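PDB 5HXW: L-amino acid deaminase, which probably catalyses the oxidative deamination of L-amino acids to keto acids with the help of bound FAD, as a membrane-associated flavoenzyme. Local coordinates for residues P297-F309 with P325-F338. Residues are numbered along the deposited sequence; the frame is centred on the assembly and turned at random.
Sequences PRVIVAPVVKESF and PVHISLNEQLINSF. With 16A (cetyl-trimethyl-ammonium), chain I; 16A (cetyl-trimethyl-ammonium), chain J; 16A (cetyl-trimethyl-ammonium), chain H.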
loop_
_atom_site.group_PDB
_atom_site.type_symbol
_atom_site.label_atom_id
_atom_site.label_comp_id
_atom_site.label_asym_id
_atom_site.label_seq_id
_atom_site.Cartn_x
_atom_site.Cartn_y
_atom_site.Cartn_z
ATOM N N PRO A 297 0.335 12.264 -11.333
ATOM C CA PRO A 297 1.327 11.980 -12.382
ATOM C C PRO A 297 1.857 10.550 -12.273
ATOM O O PRO A 297 1.690 9.907 -11.230
ATOM C CB PRO A 297 2.456 12.977 -12.086
ATOM C CG PRO A 297 1.878 13.985 -11.151
ATOM C CD PRO A 297 0.862 13.233 -10.353
ATOM N N ARG A 298 2.486 10.062 -13.341
ATOM C CA ARG A 298 3.097 8.729 -13.335
ATOM C C ARG A 298 4.425 8.692 -12.566
ATOM O O ARG A 298 4.828 7.632 -12.084
ATOM C CB ARG A 298 3.268 8.179 -14.766
ATOM C CG ARG A 298 4.444 8.738 -15.555
ATOM C CD ARG A 298 4.564 8.102 -16.932
ATOM N NE ARG A 298 3.933 8.915 -17.974
ATOM C CZ ARG A 298 4.502 9.960 -18.583
ATOM N NH1 ARG A 298 3.834 10.621 -19.521
ATOM N NH2 ARG A 298 5.732 10.353 -18.261
ATOM N N VAL A 299 5.064 9.860 -12.441
ATOM C CA VAL A 299 6.444 10.004 -11.953
ATOM C C VAL A 299 6.624 9.614 -10.478
ATOM O O VAL A 299 6.003 10.200 -9.584
ATOM C CB VAL A 299 6.987 11.434 -12.233
ATOM C CG1 VAL A 299 8.382 11.628 -11.652
ATOM C CG2 VAL A 299 7.005 11.718 -13.731
ATOM N N ILE A 300 7.475 8.611 -10.256
ATOM C CA ILE A 300 7.915 8.190 -8.921
ATOM C C ILE A 300 9.297 8.796 -8.643
ATOM O O ILE A 300 10.222 8.648 -9.445
ATOM C CB ILE A 300 7.971 6.638 -8.784
ATOM C CG1 ILE A 300 6.652 5.965 -9.227
ATOM C CG2 ILE A 300 8.392 6.210 -7.379
ATOM C CD1 ILE A 300 5.442 6.190 -8.336
ATOM N N VAL A 301 9.419 9.482 -7.508
ATOM C CA VAL A 301 10.672 10.115 -7.099
ATOM C C VAL A 301 11.367 9.242 -6.052
ATOM O O VAL A 301 10.818 9.003 -4.977
ATOM C CB VAL A 301 10.437 11.564 -6.581
ATOM C CG1 VAL A 301 11.666 12.115 -5.874
ATOM C CG2 VAL A 301 10.050 12.488 -7.725
ATOM N N ALA A 302 12.563 8.756 -6.383
ATOM C CA ALA A 302 13.394 8.023 -5.426
ATOM C C ALA A 302 14.502 8.926 -4.863
ATOM O O ALA A 302 15.459 9.254 -5.582
ATOM C CB ALA A 302 13.974 6.758 -6.053
ATOM N N PRO A 303 14.366 9.347 -3.583
ATOM C CA PRO A 303 15.416 10.171 -2.972
ATOM C C PRO A 303 16.659 9.351 -2.638
ATOM O O PRO A 303 16.551 8.168 -2.308
ATOM C CB PRO A 303 14.763 10.701 -1.694
ATOM C CG PRO A 303 13.712 9.700 -1.353
ATOM C CD PRO A 303 13.250 9.091 -2.648
ATOM N N VAL A 304 17.823 9.986 -2.743
ATOM C CA VAL A 304 19.096 9.369 -2.377
ATOM C C VAL A 304 19.176 9.286 -0.852
ATOM O O VAL A 304 19.067 10.304 -0.168
ATOM C CB VAL A 304 20.302 10.159 -2.949
ATOM C CG1 VAL A 304 21.625 9.506 -2.563
ATOM C CG2 VAL A 304 20.205 10.274 -4.463
ATOM N N VAL A 305 19.326 8.065 -0.340
ATOM C CA VAL A 305 19.594 7.817 1.084
ATOM C C VAL A 305 20.954 7.125 1.259
ATOM O O VAL A 305 21.640 6.857 0.266
ATOM C CB VAL A 305 18.453 7.021 1.778
ATOM C CG1 VAL A 305 17.213 7.892 1.944
ATOM C CG2 VAL A 305 18.130 5.725 1.036
ATOM N N LYS A 306 21.347 6.851 2.506
ATOM C CA LYS A 306 22.621 6.176 2.794
ATOM C C LYS A 306 22.631 4.750 2.227
ATOM O O LYS A 306 23.668 4.266 1.773
ATOM C CB LYS A 306 22.955 6.202 4.300
ATOM C CG LYS A 306 22.142 5.259 5.182
ATOM C CD LYS A 306 22.392 5.484 6.663
ATOM C CE LYS A 306 21.378 4.704 7.482
ATOM N NZ LYS A 306 21.249 5.198 8.879
ATOM N N GLU A 307 21.456 4.120 2.230
ATOM C CA GLU A 307 21.253 2.762 1.730
ATOM C C GLU A 307 21.444 2.636 0.219
ATOM O O GLU A 307 21.732 1.540 -0.278
ATOM C CB GLU A 307 19.864 2.258 2.117
ATOM C CG GLU A 307 19.713 1.862 3.578
ATOM C CD GLU A 307 19.312 3.001 4.512
ATOM O OE1 GLU A 307 19.071 4.144 4.054
ATOM O OE2 GLU A 307 19.228 2.740 5.733
ATOM N N SER A 308 21.290 3.754 -0.499
ATOM C CA SER A 308 21.476 3.807 -1.954
ATOM C C SER A 308 22.882 3.384 -2.365
ATOM O O SER A 308 23.060 2.739 -3.395
ATOM C CB SER A 308 21.201 5.211 -2.492
ATOM O OG SER A 308 20.024 5.758 -1.931
ATOM N N PHE A 309 23.868 3.757 -1.556
ATOM C CA PHE A 309 25.268 3.446 -1.829
ATOM C C PHE A 309 25.626 1.980 -1.550
ATOM O O PHE A 309 26.612 1.475 -2.088
ATOM C CB PHE A 309 26.187 4.384 -1.036
ATOM C CG PHE A 309 25.992 5.844 -1.352
ATOM C CD1 PHE A 309 26.617 6.424 -2.458
ATOM C CD2 PHE A 309 25.191 6.648 -0.537
ATOM C CE1 PHE A 309 26.441 7.775 -2.748
ATOM C CE2 PHE A 309 25.010 7.998 -0.822
ATOM C CZ PHE A 309 25.637 8.562 -1.929
ATOM N N PRO A 325 9.043 5.412 -14.644
ATOM C CA PRO A 325 8.994 6.829 -14.319
ATOM C C PRO A 325 9.817 7.268 -13.093
ATOM O O PRO A 325 9.502 8.301 -12.489
ATOM C CB PRO A 325 7.499 7.040 -14.058
ATOM C CG PRO A 325 6.998 5.704 -13.568
ATOM C CD PRO A 325 8.053 4.667 -13.844
ATOM N N VAL A 326 10.857 6.510 -12.743
ATOM C CA VAL A 326 11.653 6.817 -11.546
ATOM C C VAL A 326 12.727 7.876 -11.810
ATOM O O VAL A 326 13.597 7.694 -12.666
ATOM C CB VAL A 326 12.211 5.547 -10.847
ATOM C CG1 VAL A 326 13.254 5.897 -9.791
ATOM C CG2 VAL A 326 11.079 4.782 -10.184
ATOM N N HIS A 327 12.623 8.986 -11.076
ATOM C CA HIS A 327 13.655 10.021 -11.033
ATOM C C HIS A 327 14.470 9.922 -9.749
ATOM O O HIS A 327 13.911 9.832 -8.649
ATOM C CB HIS A 327 13.052 11.426 -11.153
ATOM C CG HIS A 327 12.685 11.816 -12.551
ATOM N ND1 HIS A 327 11.463 12.366 -12.870
ATOM C CD2 HIS A 327 13.377 11.738 -13.714
ATOM C CE1 HIS A 327 11.415 12.607 -14.168
ATOM N NE2 HIS A 327 12.563 12.235 -14.704
ATOM N N ILE A 328 15.792 9.926 -9.911
ATOM C CA ILE A 328 16.732 10.006 -8.795
ATOM C C ILE A 328 16.772 11.466 -8.347
ATOM O O ILE A 328 16.948 12.374 -9.168
ATOM C CB ILE A 328 18.150 9.492 -9.192
ATOM C CG1 ILE A 328 18.115 8.031 -9.699
ATOM C CG2 ILE A 328 19.169 9.689 -8.069
ATOM C CD1 ILE A 328 17.555 6.988 -8.745
ATOM N N SER A 329 16.593 11.679 -7.046
ATOM C CA SER A 329 16.524 13.021 -6.481
ATOM C C SER A 329 17.425 13.179 -5.266
ATOM O O SER A 329 17.516 12.283 -4.424
ATOM C CB SER A 329 15.079 13.356 -6.116
ATOM O OG SER A 329 14.971 14.647 -5.551
ATOM N N LEU A 330 18.093 14.327 -5.192
ATOM C CA LEU A 330 18.883 14.686 -4.022
ATOM C C LEU A 330 18.162 15.763 -3.223
ATOM O O LEU A 330 17.915 16.861 -3.725
ATOM C CB LEU A 330 20.294 15.148 -4.414
ATOM C CG LEU A 330 21.253 15.480 -3.260
ATOM C CD1 LEU A 330 21.817 14.222 -2.616
ATOM C CD2 LEU A 330 22.380 16.379 -3.736
ATOM N N ASN A 331 17.825 15.426 -1.981
ATOM C CA ASN A 331 17.152 16.344 -1.064
ATOM C C ASN A 331 17.543 16.092 0.397
ATOM O O ASN A 331 18.588 15.498 0.670
ATOM C CB ASN A 331 15.630 16.304 -1.271
ATOM C CG ASN A 331 15.039 14.932 -1.021
ATOM O OD1 ASN A 331 15.339 14.288 -0.022
ATOM N ND2 ASN A 331 14.189 14.482 -1.929
ATOM N N GLU A 332 16.688 16.528 1.321
ATOM C CA GLU A 332 16.947 16.447 2.762
ATOM C C GLU A 332 16.914 15.028 3.340
ATOM O O GLU A 332 17.345 14.811 4.477
ATOM C CB GLU A 332 16.018 17.400 3.543
ATOM C CG GLU A 332 14.520 17.120 3.445
ATOM C CD GLU A 332 13.857 17.773 2.242
ATOM O OE1 GLU A 332 14.175 18.946 1.928
ATOM O OE2 GLU A 332 13.000 17.111 1.616
ATOM N N GLN A 333 16.416 14.071 2.553
ATOM C CA GLN A 333 16.359 12.660 2.959
ATOM C C GLN A 333 17.737 12.040 3.182
ATOM O O GLN A 333 17.897 11.218 4.084
ATOM C CB GLN A 333 15.545 11.812 1.971
ATOM C CG GLN A 333 14.068 12.181 1.874
ATOM C CD GLN A 333 13.315 11.950 3.166
ATOM O OE1 GLN A 333 13.200 12.850 4.001
ATOM N NE2 GLN A 333 12.812 10.734 3.346
ATOM N N LEU A 334 18.718 12.441 2.370
ATOM C CA LEU A 334 20.100 11.996 2.542
ATOM C C LEU A 334 20.649 12.388 3.915
ATOM O O LEU A 334 21.198 11.545 4.632
ATOM C CB LEU A 334 21.010 12.522 1.417
ATOM C CG LEU A 334 22.460 12.010 1.395
ATOM C CD1 LEU A 334 22.545 10.545 0.991
ATOM C CD2 LEU A 334 23.314 12.859 0.475
ATOM N N ILE A 335 20.477 13.662 4.266
ATOM C CA ILE A 335 20.920 14.203 5.548
ATOM C C ILE A 335 20.191 13.523 6.719
ATOM O O ILE A 335 20.831 13.142 7.700
ATOM C CB ILE A 335 20.793 15.751 5.590
ATOM C CG1 ILE A 335 21.584 16.421 4.440
ATOM C CG2 ILE A 335 21.207 16.305 6.948
ATOM C CD1 ILE A 335 23.096 16.237 4.451
ATOM N N ASN A 336 18.871 13.354 6.593
ATOM C CA ASN A 336 18.071 12.608 7.572
ATOM C C ASN A 336 18.532 11.156 7.727
ATOM O O ASN A 336 18.584 10.637 8.847
ATOM C CB ASN A 336 16.575 12.640 7.220
ATOM C CG ASN A 336 15.963 14.035 7.304
ATOM O OD1 ASN A 336 16.487 14.935 7.959
ATOM N ND2 ASN A 336 14.830 14.210 6.635
ATOM N N SER A 337 18.870 10.526 6.599
ATOM C CA SER A 337 19.353 9.144 6.551
ATOM C C SER A 337 20.641 8.948 7.346
ATOM O O SER A 337 20.757 7.980 8.103
ATOM C CB SER A 337 19.568 8.703 5.104
ATOM O OG SER A 337 19.700 7.300 5.016
ATOM N N PHE A 338 21.589 9.870 7.180
ATOM C CA PHE A 338 22.867 9.808 7.892
ATOM C C PHE A 338 22.742 10.088 9.389
ATOM O O PHE A 338 23.575 9.632 10.176
ATOM C CB PHE A 338 23.919 10.725 7.250
ATOM C CG PHE A 338 24.605 10.121 6.054
ATOM C CD1 PHE A 338 25.417 8.988 6.188
ATOM C CD2 PHE A 338 24.454 10.688 4.790
ATOM C CE1 PHE A 338 26.051 8.430 5.083
ATOM C CE2 PHE A 338 25.088 10.135 3.683
ATOM C CZ PHE A 338 25.888 9.006 3.829
HETATM C C1 16A I . 30.233 13.051 -5.675
HETATM C C2 16A I . 30.639 12.155 -4.524
HETATM C C3 16A I . 30.683 12.920 -3.207
HETATM C C4 16A I . 30.899 11.958 -2.046
HETATM C C5 16A I . 30.168 12.427 -0.794
HETATM C C6 16A I . 29.054 11.450 -0.387
HETATM C C7 16A I . 28.551 11.721 1.036
HETATM C C8 16A I . 27.480 12.814 1.089
HETATM C C9 16A I . 28.030 14.095 1.729
HETATM C C10 16A I . 26.915 15.066 2.110
HETATM C C11 16A I . 26.527 15.981 0.946
HETATM C C12 16A I . 25.412 16.938 1.353
HETATM C C13 16A I . 24.171 16.765 0.483
HETATM C C14 16A I . 23.053 17.670 0.992
HETATM C C15 16A I . 21.750 17.457 0.226
HETATM C C16 16A I . 20.552 18.047 0.990
HETATM N N1 16A I . 19.810 19.169 0.350
HETATM C C17 16A I . 20.581 20.407 0.463
HETATM C C18 16A I . 19.506 18.939 -1.074
HETATM C C19 16A I . 18.542 19.418 1.053
HETATM C C1 16A J . 21.057 3.894 -8.260
HETATM C C2 16A J . 19.995 3.995 -7.186
HETATM C C3 16A J . 18.679 3.395 -7.666
HETATM C C4 16A J . 17.565 3.661 -6.661
HETATM C C5 16A J . 16.197 3.584 -7.324
HETATM C C6 16A J . 15.153 3.070 -6.341
HETATM C C7 16A J . 13.838 2.762 -7.046
HETATM C C8 16A J . 12.659 2.995 -6.111
HETATM C C9 16A J . 11.545 1.997 -6.395
HETATM C C10 16A J . 10.303 2.697 -6.939
HETATM C C11 16A J . 9.623 1.866 -8.020
HETATM C C12 16A J . 8.358 1.202 -7.485
HETATM C C13 16A J . 7.121 1.658 -8.250
HETATM C C14 16A J . 5.851 1.275 -7.496
HETATM C C15 16A J . 4.821 2.400 -7.544
HETATM C C16 16A J . 3.395 1.831 -7.550
HETATM N N1 16A J . 2.331 2.659 -6.927
HETATM C C17 16A J . 1.048 1.985 -7.161
HETATM C C18 16A J . 2.486 2.778 -5.471
HETATM C C19 16A J . 2.230 4.003 -7.524
HETATM C C1 16A H . 32.008 20.706 2.365
HETATM C C2 16A H . 30.823 19.767 2.418
HETATM C C3 16A H . 30.497 19.384 3.857
HETATM C C4 16A H . 29.130 18.719 3.960
HETATM C C5 16A H . 29.014 17.934 5.262
HETATM C C6 16A H . 27.605 18.016 5.837
HETATM C C7 16A H . 27.167 16.660 6.376
HETATM C C8 16A H . 26.232 16.808 7.568
HETATM C C9 16A H . 25.285 15.616 7.649
HETATM C C10 16A H . 25.023 15.214 9.094
HETATM C C11 16A H . 25.806 13.965 9.480
HETATM C C12 16A H . 24.978 13.073 10.396
HETATM C C13 16A H . 25.441 13.178 11.844
HETATM C C14 16A H . 25.985 11.838 12.317
HETATM C C15 16A H . 25.348 11.398 13.632
HETATM C C16 16A H . 24.480 10.147 13.429
HETATM N N1 16A H . 24.991 8.848 13.955
HETATM C C17 16A H . 26.264 8.420 13.339
HETATM C C18 16A H . 25.146 8.867 15.425
HETATM C C19 16A H . 23.992 7.823 13.629
HETATM O O HOH W 1 17.909 12.830 -1.156
#
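K306 and S337 meet through two hydrogen bonds, one from the backbone and one from the lysine side chain. S337 OG accepts a nearly straight bond from K306 N (3.0 Å, 168° at the hydrogen). The K306 chain leaves with CG between its backbone N and carbonyl carbon (chi1 74°) and then runs extended past the serine. K306 NZ thereby donates a hydrogen bond to S337 O at 2.9 Å. K306 CB sits over one face of the F338 ring, 4.1 Å from its centroid, in a CH-pi contact. L334 CD1 lies 3.8 Å from V304 CG1 and also meets the edge of the F309 ring. P303 CB rests 3.9 Å from Q333 CB, the two side chains running alongside each other.

Upstream, strands 300-303 and 326-329 pair in parallel. H327 N bonds to I300 O, and A302 N returns to H327 O at 2.8 Å. S329 N to A302 O and V304 N to S329 O continue the pattern. V301 CG1 packs on S329 CB on one face.

N331 N-caps helix 332-339: N331 OD1 accepts from Q333 N in the carbonyl plane, at 2.8 Å. A water bridges N331 N and V304 O. A salt bridge to R244 engages E307. Residues of 330-338 line two other detergent sites. Strand 293-303, helix 308-311 and strand 326-329 form a beta-alpha-beta unit; its two strands line one cetyl-trimethyl-ammonium pocket with I300, A302, V326 and I328, the I300 side chain about 6 Å from the FAD.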